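Local coordinates for protein dITP/XTP pyrophosphatase (Staphylococcus aureus, PDB 4BNQ) that probably hydrolyses non-canonical purine nucleoside triphosphates such as XTP, dITP and ITP to their monophosphates and diphosphate, keeping them out of DNA and RNA, at residues A[3-7]-A[62-66]; A[110-114]-A[137-141]; A[36-40]-A[51-56]. All blocks are in the same frame, centred on the assembly; numbering follows the deposited sequence.

Contact 1: A[3-7]-A[62-66]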
loop_
_atom_site.group_PDB
_atom_site.type_symbol
_atom_site.label_atom_id
_atom_site.label_comp_id
_atom_site.label_asym_id
_atom_site.label_seq_id
_atom_site.Cartn_x
_atom_site.Cartn_y
_atom_site.Cartn_z
ATOM N N GLU A 3 -20.868 -11.363 -5.439
ATOM C CA GLU A 3 -20.439 -12.349 -4.447
ATOM C C GLU A 3 -18.957 -12.640 -4.538
ATOM O O GLU A 3 -18.399 -12.747 -5.637
ATOM C CB GLU A 3 -21.168 -13.669 -4.673
ATOM C CG GLU A 3 -22.413 -13.870 -3.849
ATOM C CD GLU A 3 -23.114 -15.171 -4.205
ATOM O OE1 GLU A 3 -22.557 -15.948 -5.017
ATOM O OE2 GLU A 3 -24.222 -15.416 -3.680
ATOM N N ILE A 4 -18.329 -12.820 -3.381
ATOM C CA ILE A 4 -16.962 -13.314 -3.367
ATOM C C ILE A 4 -16.786 -14.468 -2.371
ATOM O O ILE A 4 -17.179 -14.369 -1.203
ATOM C CB ILE A 4 -15.946 -12.173 -3.138
ATOM C CG1 ILE A 4 -14.529 -12.666 -3.410
ATOM C CG2 ILE A 4 -16.069 -11.603 -1.740
ATOM C CD1 ILE A 4 -13.508 -11.555 -3.428
ATOM N N VAL A 5 -16.241 -15.582 -2.852
ATOM C CA VAL A 5 -16.003 -16.733 -1.997
ATOM C C VAL A 5 -14.572 -16.678 -1.483
ATOM O O VAL A 5 -13.607 -16.569 -2.259
ATOM C CB VAL A 5 -16.243 -18.044 -2.748
ATOM C CG1 VAL A 5 -15.895 -19.249 -1.858
ATOM C CG2 VAL A 5 -17.707 -18.115 -3.257
ATOM N N ILE A 6 -14.427 -16.728 -0.168
ATOM C CA ILE A 6 -13.096 -16.678 0.417
ATOM C C ILE A 6 -12.696 -18.014 1.060
ATOM O O ILE A 6 -13.327 -18.478 2.019
ATOM C CB ILE A 6 -13.000 -15.561 1.443
ATOM C CG1 ILE A 6 -13.454 -14.234 0.796
ATOM C CG2 ILE A 6 -11.583 -15.468 1.976
ATOM C CD1 ILE A 6 -13.577 -13.119 1.755
ATOM N N ALA A 7 -11.643 -18.625 0.527
ATOM C CA ALA A 7 -11.233 -19.956 0.959
ATOM C C ALA A 7 -10.351 -19.845 2.200
ATOM O O ALA A 7 -9.167 -20.194 2.186
ATOM C CB ALA A 7 -10.515 -20.662 -0.139
ATOM N N LYS A 62 -15.746 -22.597 -9.199
ATOM C CA LYS A 62 -16.003 -21.164 -9.063
ATOM C C LYS A 62 -14.669 -20.441 -8.921
ATOM O O LYS A 62 -13.669 -21.029 -8.485
ATOM C CB LYS A 62 -16.764 -20.860 -7.755
ATOM C CG LYS A 62 -18.206 -21.288 -7.649
ATOM C CD LYS A 62 -18.892 -20.462 -6.526
ATOM C CE LYS A 62 -20.410 -20.349 -6.752
ATOM N NZ LYS A 62 -21.105 -19.437 -5.788
ATOM N N THR A 63 -14.672 -19.151 -9.228
ATOM C CA THR A 63 -13.607 -18.261 -8.793
ATOM C C THR A 63 -13.659 -18.040 -7.266
ATOM O O THR A 63 -14.727 -17.807 -6.696
ATOM C CB THR A 63 -13.704 -16.905 -9.498
ATOM O OG1 THR A 63 -13.415 -17.083 -10.887
ATOM C CG2 THR A 63 -12.702 -15.918 -8.899
ATOM N N VAL A 64 -12.508 -18.149 -6.601
ATOM C CA VAL A 64 -12.428 -17.860 -5.168
ATOM C C VAL A 64 -11.141 -17.090 -4.850
ATOM O O VAL A 64 -10.246 -16.970 -5.694
ATOM C CB VAL A 64 -12.414 -19.149 -4.323
ATOM C CG1 VAL A 64 -13.441 -20.152 -4.836
ATOM C CG2 VAL A 64 -11.031 -19.739 -4.347
ATOM N N ILE A 65 -11.047 -16.561 -3.638
ATOM C CA ILE A 65 -9.770 -16.044 -3.168
ATOM C C ILE A 65 -9.347 -16.720 -1.871
ATOM O O ILE A 65 -10.170 -17.156 -1.073
ATOM C CB ILE A 65 -9.778 -14.522 -2.946
ATOM C CG1 ILE A 65 -10.757 -14.141 -1.835
ATOM C CG2 ILE A 65 -10.111 -13.798 -4.233
ATOM C CD1 ILE A 65 -10.705 -12.644 -1.461
ATOM N N ALA A 66 -8.049 -16.770 -1.645
ATOM C CA ALA A 66 -7.551 -17.242 -0.377
ATOM C C ALA A 66 -6.533 -16.243 0.142
ATOM O O ALA A 66 -6.123 -15.324 -0.579
ATOM C CB ALA A 66 -6.944 -18.619 -0.510
HETATM O O HOH W 1 -15.709 -15.604 -5.302
#

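Contact 2: A[110-114]-A[137-141]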
loop_
_atom_site.group_PDB
_atom_site.type_symbol
_atom_site.label_atom_id
_atom_site.label_comp_id
_atom_site.label_asym_id
_atom_site.label_seq_id
_atom_site.Cartn_x
_atom_site.Cartn_y
_atom_site.Cartn_z
ATOM N N ASP A 110 15.000 -3.246 19.654
ATOM C CA ASP A 110 14.576 -3.039 18.275
ATOM C C ASP A 110 13.415 -3.997 17.998
ATOM O O ASP A 110 13.632 -5.145 17.619
ATOM C CB ASP A 110 15.744 -3.305 17.317
ATOM C CG ASP A 110 15.344 -3.221 15.847
ATOM O OD1 ASP A 110 14.280 -2.640 15.528
ATOM O OD2 ASP A 110 16.104 -3.733 14.995
ATOM N N ARG A 111 12.187 -3.525 18.195
ATOM C CA ARG A 111 11.018 -4.394 18.081
ATOM C C ARG A 111 10.281 -4.251 16.750
ATOM O O ARG A 111 9.096 -4.610 16.645
ATOM C CB ARG A 111 10.043 -4.114 19.225
ATOM C CG ARG A 111 10.702 -3.868 20.588
ATOM C CD ARG A 111 9.783 -4.306 21.702
ATOM N NE ARG A 111 10.361 -5.436 22.408
ATOM C CZ ARG A 111 9.666 -6.386 23.006
ATOM N NH1 ARG A 111 8.344 -6.369 22.986
ATOM N NH2 ARG A 111 10.309 -7.364 23.621
ATOM N N ARG A 112 10.971 -3.729 15.740
ATOM C CA ARG A 112 10.359 -3.553 14.432
ATOM C C ARG A 112 9.819 -4.879 13.906
ATOM O O ARG A 112 10.451 -5.933 14.056
ATOM C CB ARG A 112 11.349 -2.936 13.444
ATOM C CG ARG A 112 11.644 -1.451 13.726
ATOM C CD ARG A 112 12.744 -0.943 12.822
ATOM N NE ARG A 112 13.964 -1.725 13.007
ATOM C CZ ARG A 112 14.997 -1.739 12.172
ATOM N NH1 ARG A 112 14.988 -1.009 11.064
ATOM N NH2 ARG A 112 16.048 -2.496 12.451
ATOM N N ALA A 113 8.629 -4.821 13.322
ATOM C CA ALA A 113 7.998 -5.999 12.749
ATOM C C ALA A 113 7.127 -5.528 11.604
ATOM O O ALA A 113 6.903 -4.328 11.427
ATOM C CB ALA A 113 7.162 -6.744 13.782
ATOM N N GLN A 114 6.620 -6.477 10.837
ATOM C CA GLN A 114 5.846 -6.156 9.657
ATOM C C GLN A 114 4.751 -7.199 9.523
ATOM O O GLN A 114 4.993 -8.389 9.757
ATOM C CB GLN A 114 6.784 -6.227 8.456
ATOM C CG GLN A 114 6.201 -5.846 7.127
ATOM C CD GLN A 114 7.162 -6.161 5.996
ATOM O OE1 GLN A 114 7.715 -7.266 5.929
ATOM N NE2 GLN A 114 7.377 -5.192 5.108
ATOM N N GLY A 137 5.116 -1.861 11.749
ATOM C CA GLY A 137 4.840 -1.530 13.132
ATOM C C GLY A 137 5.943 -2.049 14.041
ATOM O O GLY A 137 7.055 -2.355 13.591
ATOM N N GLU A 138 5.626 -2.150 15.327
ATOM C CA GLU A 138 6.577 -2.581 16.331
ATOM C C GLU A 138 5.828 -3.539 17.198
ATOM O O GLU A 138 4.596 -3.463 17.271
ATOM C CB GLU A 138 7.043 -1.390 17.175
ATOM C CG GLU A 138 7.837 -0.354 16.388
ATOM C CD GLU A 138 8.258 0.845 17.229
ATOM O OE1 GLU A 138 7.469 1.265 18.106
ATOM O OE2 GLU A 138 9.374 1.373 17.007
ATOM N N ILE A 139 6.552 -4.440 17.855
ATOM C CA ILE A 139 5.905 -5.357 18.773
ATOM C C ILE A 139 5.857 -4.645 20.114
ATOM O O ILE A 139 6.891 -4.212 20.624
ATOM C CB ILE A 139 6.675 -6.675 18.905
ATOM C CG1 ILE A 139 6.831 -7.338 17.534
ATOM C CG2 ILE A 139 5.993 -7.605 19.925
ATOM C CD1 ILE A 139 5.516 -7.693 16.858
ATOM N N ALA A 140 4.661 -4.505 20.684
ATOM C CA ALA A 140 4.527 -3.809 21.967
ATOM C C ALA A 140 5.058 -4.666 23.110
ATOM O O ALA A 140 5.501 -5.805 22.904
ATOM C CB ALA A 140 3.086 -3.428 22.224
ATOM N N ASP A 141 4.991 -4.123 24.318
ATOM C CA ASP A 141 5.473 -4.855 25.486
ATOM C C ASP A 141 4.354 -5.667 26.143
ATOM O O ASP A 141 4.511 -6.175 27.245
ATOM C CB ASP A 141 6.099 -3.895 26.505
ATOM C CG ASP A 141 5.110 -2.890 27.038
ATOM O OD1 ASP A 141 3.955 -2.881 26.576
ATOM O OD2 ASP A 141 5.477 -2.090 27.923
HETATM O O HOH W 2 10.848 -0.575 18.901
#

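Contact 3: A[36-40]-A[51-56]. With PO4 (phosphate ion), chain C.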
loop_
_atom_site.group_PDB
_atom_site.type_symbol
_atom_site.label_atom_id
_atom_site.label_comp_id
_atom_site.label_asym_id
_atom_site.label_seq_id
_atom_site.Cartn_x
_atom_site.Cartn_y
_atom_site.Cartn_z
ATOM N N PHE A 36 -13.332 -27.710 5.252
ATOM C CA PHE A 36 -12.224 -27.328 4.392
ATOM C C PHE A 36 -10.911 -27.501 5.146
ATOM O O PHE A 36 -10.743 -26.991 6.263
ATOM C CB PHE A 36 -12.362 -25.853 4.015
ATOM C CG PHE A 36 -11.498 -25.434 2.864
ATOM C CD1 PHE A 36 -11.614 -26.053 1.628
ATOM C CD2 PHE A 36 -10.605 -24.395 2.997
ATOM C CE1 PHE A 36 -10.828 -25.652 0.565
ATOM C CE2 PHE A 36 -9.821 -23.989 1.935
ATOM C CZ PHE A 36 -9.933 -24.616 0.720
ATOM N N ASP A 37 -9.974 -28.212 4.543
ATOM C CA ASP A 37 -8.712 -28.492 5.215
ATOM C C ASP A 37 -7.646 -28.772 4.160
ATOM O O ASP A 37 -7.482 -29.909 3.723
ATOM C CB ASP A 37 -8.882 -29.703 6.144
ATOM C CG ASP A 37 -7.622 -30.020 6.929
ATOM O OD1 ASP A 37 -6.637 -29.254 6.816
ATOM O OD2 ASP A 37 -7.619 -31.021 7.687
ATOM N N VAL A 38 -6.946 -27.731 3.736
ATOM C CA VAL A 38 -5.875 -27.888 2.765
ATOM C C VAL A 38 -4.526 -27.954 3.476
ATOM O O VAL A 38 -4.224 -27.132 4.349
ATOM C CB VAL A 38 -5.855 -26.734 1.741
ATOM C CG1 VAL A 38 -4.702 -26.919 0.764
ATOM C CG2 VAL A 38 -7.173 -26.651 0.996
ATOM N N GLU A 39 -3.713 -28.934 3.107
ATOM C CA GLU A 39 -2.370 -29.041 3.672
ATOM C C GLU A 39 -1.437 -27.890 3.231
ATOM O O GLU A 39 -0.990 -27.842 2.080
ATOM C CB GLU A 39 -1.767 -30.386 3.292
ATOM C CG GLU A 39 -0.604 -30.806 4.174
ATOM C CD GLU A 39 -1.011 -31.152 5.606
ATOM O OE1 GLU A 39 -2.209 -31.445 5.844
ATOM O OE2 GLU A 39 -0.121 -31.134 6.494
ATOM N N GLU A 40 -1.140 -26.963 4.140
ATOM C CA GLU A 40 -0.248 -25.848 3.800
ATOM C C GLU A 40 1.211 -26.315 3.772
ATOM O O GLU A 40 1.942 -26.189 4.755
ATOM C CB GLU A 40 -0.456 -24.629 4.728
ATOM C CG GLU A 40 -1.759 -23.841 4.448
ATOM C CD GLU A 40 -2.054 -22.726 5.459
ATOM O OE1 GLU A 40 -1.154 -21.890 5.744
ATOM O OE2 GLU A 40 -3.206 -22.674 5.960
ATOM N N LEU A 51 -2.262 -22.672 -2.820
ATOM C CA LEU A 51 -2.761 -24.008 -2.539
ATOM C C LEU A 51 -4.215 -23.913 -2.073
ATOM O O LEU A 51 -5.063 -24.706 -2.478
ATOM C CB LEU A 51 -1.881 -24.720 -1.487
ATOM C CG LEU A 51 -0.469 -25.178 -1.889
ATOM C CD1 LEU A 51 0.367 -25.495 -0.648
ATOM C CD2 LEU A 51 -0.524 -26.402 -2.790
ATOM N N LYS A 52 -4.523 -22.930 -1.240
ATOM C CA LYS A 52 -5.892 -22.834 -0.737
ATOM C C LYS A 52 -6.881 -22.403 -1.813
ATOM O O LYS A 52 -7.934 -23.025 -1.955
ATOM C CB LYS A 52 -5.973 -21.966 0.530
ATOM C CG LYS A 52 -5.339 -22.654 1.774
ATOM C CD LYS A 52 -5.308 -21.755 3.018
ATOM C CE LYS A 52 -4.312 -20.615 2.858
ATOM N NZ LYS A 52 -4.025 -19.936 4.150
ATOM N N SER A 53 -6.542 -21.370 -2.590
ATOM C CA SER A 53 -7.484 -20.864 -3.592
ATOM C C SER A 53 -7.719 -21.877 -4.706
ATOM O O SER A 53 -8.861 -22.092 -5.125
ATOM C CB SER A 53 -7.023 -19.531 -4.188
ATOM O OG SER A 53 -5.783 -19.697 -4.834
ATOM N N GLU A 54 -6.647 -22.506 -5.183
ATOM C CA GLU A 54 -6.784 -23.509 -6.239
ATOM C C GLU A 54 -7.609 -24.709 -5.781
ATOM O O GLU A 54 -8.441 -25.229 -6.534
ATOM C CB GLU A 54 -5.413 -23.910 -6.799
ATOM C CG GLU A 54 -4.839 -22.783 -7.632
ATOM C CD GLU A 54 -3.548 -23.130 -8.352
ATOM O OE1 GLU A 54 -2.950 -24.199 -8.071
ATOM O OE2 GLU A 54 -3.114 -22.300 -9.188
ATOM N N ALA A 55 -7.423 -25.114 -4.530
ATOM C CA ALA A 55 -8.162 -26.268 -4.025
ATOM C C ALA A 55 -9.665 -25.984 -3.934
ATOM O O ALA A 55 -10.481 -26.824 -4.325
ATOM C CB ALA A 55 -7.604 -26.732 -2.680
ATOM N N ALA A 56 -10.032 -24.800 -3.442
ATOM C CA ALA A 56 -11.448 -24.438 -3.333
ATOM C C ALA A 56 -12.053 -24.306 -4.719
ATOM O O ALA A 56 -13.174 -24.753 -4.970
ATOM C CB ALA A 56 -11.615 -23.149 -2.571
HETATM P P PO4 C . -6.521 -19.805 6.732
HETATM O O1 PO4 C . -6.844 -18.579 5.875
HETATM O O2 PO4 C . -6.138 -19.361 8.124
HETATM O O3 PO4 C . -5.345 -20.535 6.110
HETATM O O4 PO4 C . -7.706 -20.725 6.795
#

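Contact 1: A[3-7]-A[62-66]
Ile-65 packs against two isoleucines of the neighbouring strand, Ile-4 and Ile-6. Its CD1 meets CD1 of Ile-4 at 3.6 Å, the two side chains crossing at about a right angle, while its CG1 lies alongside CG1 of Ile-6, the chains pointing the same way. What lets it reach both is its first torsion (chi1 64°), which sets CG1 between the backbone N and the carbonyl carbon. Val-5 and Val-64 meet through their CG1 methyls at 4.0 Å, and Ala-7 CB rests against Ala-66 CB.

Two backbone bonds hold the strands in register. Val-5 O accepts from Ile-65 N at 2.9 Å, and Ile-65 O accepts from Ala-7 N at 2.6 Å. Strands 3-6 and 64-66 run the same way, their axes 43° apart, and the chains separate toward residue 63, where a water links Val-5 N to Thr-63 O. At the outer edge Glu-3 OE1 and Lys-62 NZ form a long salt bridge of 3.9 Å.

Strand 3-6 also makes backbone hydrogen bonds with strand 25-28 through Ile-4 and Ile-6, and Val-64 makes one with Ser-122 of strand 112-123. Helix 45-60 covers Ala-7, Val-64 and Ala-66, whereas Ile-65 packs on Met-121.

Contact 2: A[110-114]-A[137-141]
Three backbone hydrogen bonds tie Arg-111 and Ala-113 to Gly-137 and Ile-139. Ala-113 and Gly-137 form an antiparallel hydrogen-bonded pair: Ala-113 N gives to Gly-137 O at 2.9 Å, and Gly-137 N returns a bond to Ala-113 O at 3.1 Å. Ile-139 N adds a bond to Arg-111 O at 2.8 Å. Between them Arg-112 and Glu-138 make the non-hydrogen-bonded pair, their CA atoms 4.3 Å apart.

The apolar part is small: Ile-139 CD1 touches Ala-113 CB at 3.6 Å, and both side chains pack on Leu-71 of strand 64-73.

Among the charged groups, Arg-111 brings its CB and CD up to the carbonyl oxygen of Ile-139. A bend at chi3 (114°) brings NH1 to 2.9 Å from Ala-140 O, which lies in the guanidinium plane, while NE bonds to Thr-108 O. Arg-112 grips Asp-110 side-on, NE to OD1 at 2.7 Å and NH2 to OD2, and its guanidinium makes a cation-pi contact with Phe-74. Pro-158 of the second subunit packs against Arg-112.

The pairing is that of a long beta hairpin, strands 112-123 and 126-139, here at its open end within the antiparallel sheet.

Contact 3: A[36-40]-A[51-56]
The loop before helix 45-60 carries Glu-39, a predicted magnesium ligand, and here folds against that helix at the edge of the predicted active site of this HAM1-family enzyme. Val-38 sits at the middle of the contact. Its two methyls part over the helix: CG2 touches Ala-55 CB at 3.7 Å, while CG1, anti to the backbone N (chi1 179°), lies near Leu-51 O and CB. Its CB also meets Lys-52 CG. Further along, Leu-51 CD1 packs against the carbonyl oxygen of Glu-39, whose own side chain starts away from the helix.

Phe-36 closes the other end. Its CZ comes within 4.0 Å of Ala-56 CB, and Lys-52 O lies at the edge of the ring, in its plane, 3.7 Å from CZ. That oxygen also accepts the helical bond from Ala-56 N. Phe-36 O, in turn, receives a hydrogen bond from Asn-9 ND2, which ties the loop to the predicted substrate-binding residues.

The polar side belongs to Lys-52. The bend at chi3 (-70°) swings the end of its chain aside from the Glu-40 carboxylate, and NZ still forms a salt bridge with Glu-40 OE2 whose hydrogen bond is weak at 3.4 Å. NZ also bonds to Asp-67 O and makes a salt bridge with Asp-68, the predicted proton acceptor. The bound phosphate, probably from the crystallisation liquor, is held besides by Ser-8, Asn-9 and Lys-13; its O3 lies 3.0 Å from Glu-40 OE2 and 2.4 Å from Lys-52 NZ, a separation too short to be taken at face value.

Overall arrangement
Contacts 1 and 3 adjoin one another, their centres 12 Å apart. The helix of contact 3 lies on the strands of contact 1: Ala-66 CB is 3.6 Å from Lys-52 CB, and Ala-7 CB is equally far from Ala-56 CB. Both strands of contact 1 lead into the predicted site, 3-7 into Ser-8, 62-66 into Asp-68; the phosphate lies just beyond Ala-7, and Lys-52 flanks Ala-66 and reaches toward the ion. Contact 2 lies across the chain's centre, centres 32 Å from contact 1 and 31 Å from contact 3. Strands 64-73 and 112-123 connect contacts 1 and 2 through one sheet; Ile-139 comes within about 6 Å of Tyr-151, a predicted substrate-binding residue, side chain to side chain.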